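Local coordinates for DNA replication protein DnaC (Aquifex aeolicus, PDB 3ECC) that probably acts as an ATP-binding helicase loader in the initiation of bacterial DNA replication, at residues V98-L109 with Y128-T139. Sequence-based numbering, arbitrary orientation.
With BEF (beryllium trifluoride ion), chain D.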
# COMPACT_ATOMS: atom_id res chain seq x y z
N VAL A 98 -3.29 13.39 4.65
CA VAL A 98 -2.70 12.25 3.96
C VAL A 98 -1.34 11.88 4.57
O VAL A 98 -1.14 10.75 5.00
CB VAL A 98 -2.54 12.49 2.44
CG1 VAL A 98 -1.67 11.42 1.80
CG2 VAL A 98 -3.90 12.53 1.77
N LEU A 99 -0.44 12.86 4.65
CA LEU A 99 0.90 12.63 5.20
C LEU A 99 0.86 12.19 6.66
O LEU A 99 1.57 11.26 7.04
CB LEU A 99 1.77 13.89 5.06
CG LEU A 99 2.25 14.35 3.68
CD1 LEU A 99 2.92 15.71 3.78
CD2 LEU A 99 3.18 13.33 3.03
N ASN A 100 0.03 12.84 7.46
CA ASN A 100 -0.03 12.55 8.89
C ASN A 100 -1.03 11.47 9.28
O ASN A 100 -1.27 11.23 10.46
CB ASN A 100 -0.26 13.84 9.69
CG ASN A 100 0.98 14.74 9.73
OD1 ASN A 100 2.08 14.26 9.99
ND2 ASN A 100 0.79 16.03 9.50
N SER A 101 -1.61 10.81 8.28
CA SER A 101 -2.57 9.75 8.52
C SER A 101 -1.95 8.55 9.22
O SER A 101 -0.86 8.11 8.88
CB SER A 101 -3.20 9.30 7.20
OG SER A 101 -4.28 8.42 7.45
N PRO A 102 -2.68 7.99 10.21
CA PRO A 102 -2.22 6.83 10.98
C PRO A 102 -2.09 5.57 10.13
O PRO A 102 -1.20 4.76 10.37
CB PRO A 102 -3.33 6.65 12.03
CG PRO A 102 -4.52 7.37 11.48
CD PRO A 102 -3.95 8.53 10.73
N VAL A 103 -2.98 5.41 9.15
CA VAL A 103 -2.90 4.29 8.21
C VAL A 103 -3.20 4.81 6.81
O VAL A 103 -4.20 5.49 6.60
CB VAL A 103 -3.91 3.17 8.55
CG1 VAL A 103 -3.89 2.09 7.47
CG2 VAL A 103 -3.59 2.55 9.89
N LEU A 104 -2.33 4.49 5.86
CA LEU A 104 -2.53 4.90 4.48
C LEU A 104 -2.32 3.73 3.54
O LEU A 104 -1.36 2.97 3.67
CB LEU A 104 -1.59 6.06 4.11
CG LEU A 104 -1.77 6.71 2.73
CD1 LEU A 104 -3.04 7.57 2.66
CD2 LEU A 104 -0.55 7.54 2.37
N VAL A 105 -3.25 3.57 2.60
CA VAL A 105 -3.12 2.58 1.55
C VAL A 105 -2.77 3.28 0.25
O VAL A 105 -3.54 4.11 -0.24
CB VAL A 105 -4.42 1.77 1.36
CG1 VAL A 105 -4.17 0.56 0.46
CG2 VAL A 105 -4.99 1.34 2.70
N LEU A 106 -1.60 2.95 -0.29
CA LEU A 106 -1.25 3.35 -1.65
C LEU A 106 -1.45 2.16 -2.59
O LEU A 106 -0.63 1.24 -2.62
CB LEU A 106 0.20 3.84 -1.72
CG LEU A 106 0.61 5.04 -0.87
CD1 LEU A 106 2.06 5.38 -1.11
CD2 LEU A 106 -0.27 6.25 -1.15
N ASP A 107 -2.56 2.17 -3.32
CA ASP A 107 -2.96 1.02 -4.13
C ASP A 107 -2.48 1.19 -5.57
O ASP A 107 -2.59 2.27 -6.14
CB ASP A 107 -4.49 0.85 -4.10
CG ASP A 107 -4.93 -0.53 -4.57
OD1 ASP A 107 -5.62 -0.61 -5.61
OD2 ASP A 107 -4.61 -1.53 -3.90
N ASP A 108 -1.96 0.10 -6.14
CA ASP A 108 -1.34 0.11 -7.47
C ASP A 108 -0.19 1.12 -7.56
O ASP A 108 -0.12 1.92 -8.50
CB ASP A 108 -2.38 0.35 -8.57
CG ASP A 108 -2.60 -0.88 -9.44
OD1 ASP A 108 -3.78 -1.25 -9.68
OD2 ASP A 108 -1.59 -1.47 -9.89
N LEU A 109 0.71 1.06 -6.58
CA LEU A 109 1.79 2.04 -6.47
C LEU A 109 2.70 2.07 -7.71
O LEU A 109 3.40 1.10 -8.02
CB LEU A 109 2.60 1.81 -5.18
CG LEU A 109 3.80 2.73 -4.89
CD1 LEU A 109 3.42 4.20 -4.80
CD2 LEU A 109 4.51 2.30 -3.61
N TYR A 128 8.40 11.01 4.15
CA TYR A 128 7.74 11.60 5.30
C TYR A 128 7.21 10.52 6.25
O TYR A 128 7.45 10.58 7.46
CB TYR A 128 6.59 12.49 4.84
CG TYR A 128 5.96 13.29 5.93
CD1 TYR A 128 6.44 14.56 6.26
CD2 TYR A 128 4.86 12.80 6.63
CE1 TYR A 128 5.86 15.32 7.27
CE2 TYR A 128 4.27 13.54 7.65
CZ TYR A 128 4.77 14.80 7.97
OH TYR A 128 4.17 15.53 8.97
N ARG A 129 6.53 9.53 5.68
CA ARG A 129 5.93 8.45 6.47
C ARG A 129 6.98 7.47 6.98
O ARG A 129 6.76 6.80 7.98
CB ARG A 129 4.86 7.73 5.65
CG ARG A 129 3.66 8.61 5.34
CD ARG A 129 2.58 7.89 4.55
NE ARG A 129 1.82 6.95 5.38
CZ ARG A 129 0.94 7.32 6.31
NH1 ARG A 129 0.69 8.61 6.53
NH2 ARG A 129 0.31 6.40 7.03
N TYR A 130 8.12 7.41 6.29
CA TYR A 130 9.31 6.70 6.79
C TYR A 130 9.94 7.42 7.99
O TYR A 130 10.26 6.80 9.00
CB TYR A 130 10.36 6.55 5.68
CG TYR A 130 11.66 5.89 6.10
CD1 TYR A 130 11.74 4.52 6.26
CD2 TYR A 130 12.81 6.64 6.30
CE1 TYR A 130 12.93 3.90 6.64
CE2 TYR A 130 14.01 6.04 6.68
CZ TYR A 130 14.06 4.67 6.85
OH TYR A 130 15.23 4.06 7.22
N ASN A 131 10.12 8.74 7.88
CA ASN A 131 10.76 9.51 8.95
C ASN A 131 9.90 9.66 10.20
O ASN A 131 10.41 9.69 11.33
CB ASN A 131 11.19 10.89 8.45
CG ASN A 131 12.23 10.81 7.35
OD1 ASN A 131 13.04 9.88 7.31
ND2 ASN A 131 12.20 11.77 6.45
N ASN A 132 8.58 9.76 10.00
CA ASN A 132 7.66 10.03 11.10
C ASN A 132 6.86 8.79 11.51
O ASN A 132 5.80 8.91 12.11
CB ASN A 132 6.71 11.18 10.75
CG ASN A 132 7.46 12.42 10.23
OD1 ASN A 132 8.69 12.46 10.22
ND2 ASN A 132 6.72 13.42 9.81
N LEU A 133 7.39 7.62 11.18
CA LEU A 133 6.82 6.33 11.60
C LEU A 133 5.33 6.26 11.37
O LEU A 133 4.55 5.92 12.26
CB LEU A 133 7.17 6.03 13.06
CG LEU A 133 8.66 6.02 13.45
CD1 LEU A 133 8.82 5.92 14.95
CD2 LEU A 133 9.42 4.91 12.75
N LYS A 134 4.92 6.56 10.15
CA LYS A 134 3.52 6.53 9.81
C LYS A 134 3.25 5.26 8.99
O LYS A 134 3.73 5.13 7.88
CB LYS A 134 3.15 7.78 9.03
CG LYS A 134 3.23 9.07 9.85
CD LYS A 134 1.93 9.36 10.57
CE LYS A 134 2.11 10.38 11.67
NZ LYS A 134 0.98 10.28 12.62
N SER A 135 2.50 4.33 9.58
CA SER A 135 2.28 3.02 8.96
C SER A 135 1.52 3.14 7.66
O SER A 135 0.51 3.85 7.57
CB SER A 135 1.54 2.08 9.91
OG SER A 135 0.60 2.81 10.69
N THR A 136 2.01 2.45 6.64
CA THR A 136 1.49 2.59 5.30
C THR A 136 1.48 1.25 4.56
O THR A 136 2.48 0.53 4.53
CB THR A 136 2.26 3.67 4.48
OG1 THR A 136 2.15 3.39 3.08
CG2 THR A 136 3.73 3.70 4.86
N ILE A 137 0.33 0.93 3.97
CA ILE A 137 0.17 -0.32 3.24
C ILE A 137 0.20 -0.08 1.74
O ILE A 137 -0.37 0.89 1.25
CB ILE A 137 -1.13 -1.04 3.64
CG1 ILE A 137 -1.14 -1.30 5.16
CG2 ILE A 137 -1.29 -2.34 2.85
CD1 ILE A 137 -2.50 -1.70 5.72
N ILE A 138 0.89 -0.95 1.02
CA ILE A 138 1.10 -0.77 -0.40
C ILE A 138 0.71 -2.04 -1.15
O ILE A 138 0.96 -3.14 -0.68
CB ILE A 138 2.59 -0.45 -0.71
CG1 ILE A 138 2.98 0.91 -0.15
CG2 ILE A 138 2.88 -0.54 -2.21
CD1 ILE A 138 4.47 1.08 0.05
N THR A 139 0.05 -1.88 -2.29
CA THR A 139 -0.10 -2.99 -3.23
C THR A 139 0.55 -2.60 -4.54
O THR A 139 0.44 -1.46 -4.99
CB THR A 139 -1.58 -3.39 -3.46
OG1 THR A 139 -2.21 -2.45 -4.34
CG2 THR A 139 -2.34 -3.45 -2.15
BE BEF D . -4.34 -5.18 -9.55
F1 BEF D . -2.98 -6.26 -9.25
F2 BEF D . -4.82 -3.99 -8.33
F3 BEF D . -5.46 -5.64 -10.84
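Arg129 reaches from helix 116-131 to the turn after helix 93-99, where its NH1 and NH2 both close end-on upon Ser101 O, NH2 at 2.8 Å. Its chain bends at chi3 (74°), and the guanidinium is sandwiched: Leu104 CB lies over one face, offset toward the rim, and Lys134 CB over the centre of the other. NH2 also donates to Ser135 O, 2.6 Å away, while NH1 has a weak second bond to Leu99 O. Replaced by an alanine, this arginine would probably strip Ser101 O of both guanidinium donors and leave Ser135 O, within the two segments, only the weak bond from Leu104 N. Ser135 OG meets Pro102 O nearly end-on. Beyond this buried cluster the contact becomes looser and less buried: Tyr128 lays a ring face against Leu99, and its OH donates to Asn100 OD1 (2.6 Å); Lys134 NZ bonds Asn100 O weakly.

The strands that follow, 104-107 and 136-141, are neighbours in the parallel sheet of a P-loop NTPase fold, joined through helix 116-131 as a beta-alpha-beta crossover. Ile137 N donates to Leu104 O at 2.7 Å, Leu106 N to Ile137 O, and Thr139 N to Leu106 O. On the sheet face carrying Leu104 and Leu106, Leu109 CD2 packs on Ile138 CG2 at 3.6 Å. At the nucleotide end, where Asp107-Asp108 is consistent with a Walker B motif, Thr139 OG1 accepts from Asp108 N and donates to Asp107 OD2 (2.6 Å) from above the carboxylate plane. That oxygen also bonds Thr52 OG1; both residues belong to the magnesium site. Asp108 OD1 approaches beryllium trifluoride F2 at 3.2 Å, while its OD2 bonds Ser111.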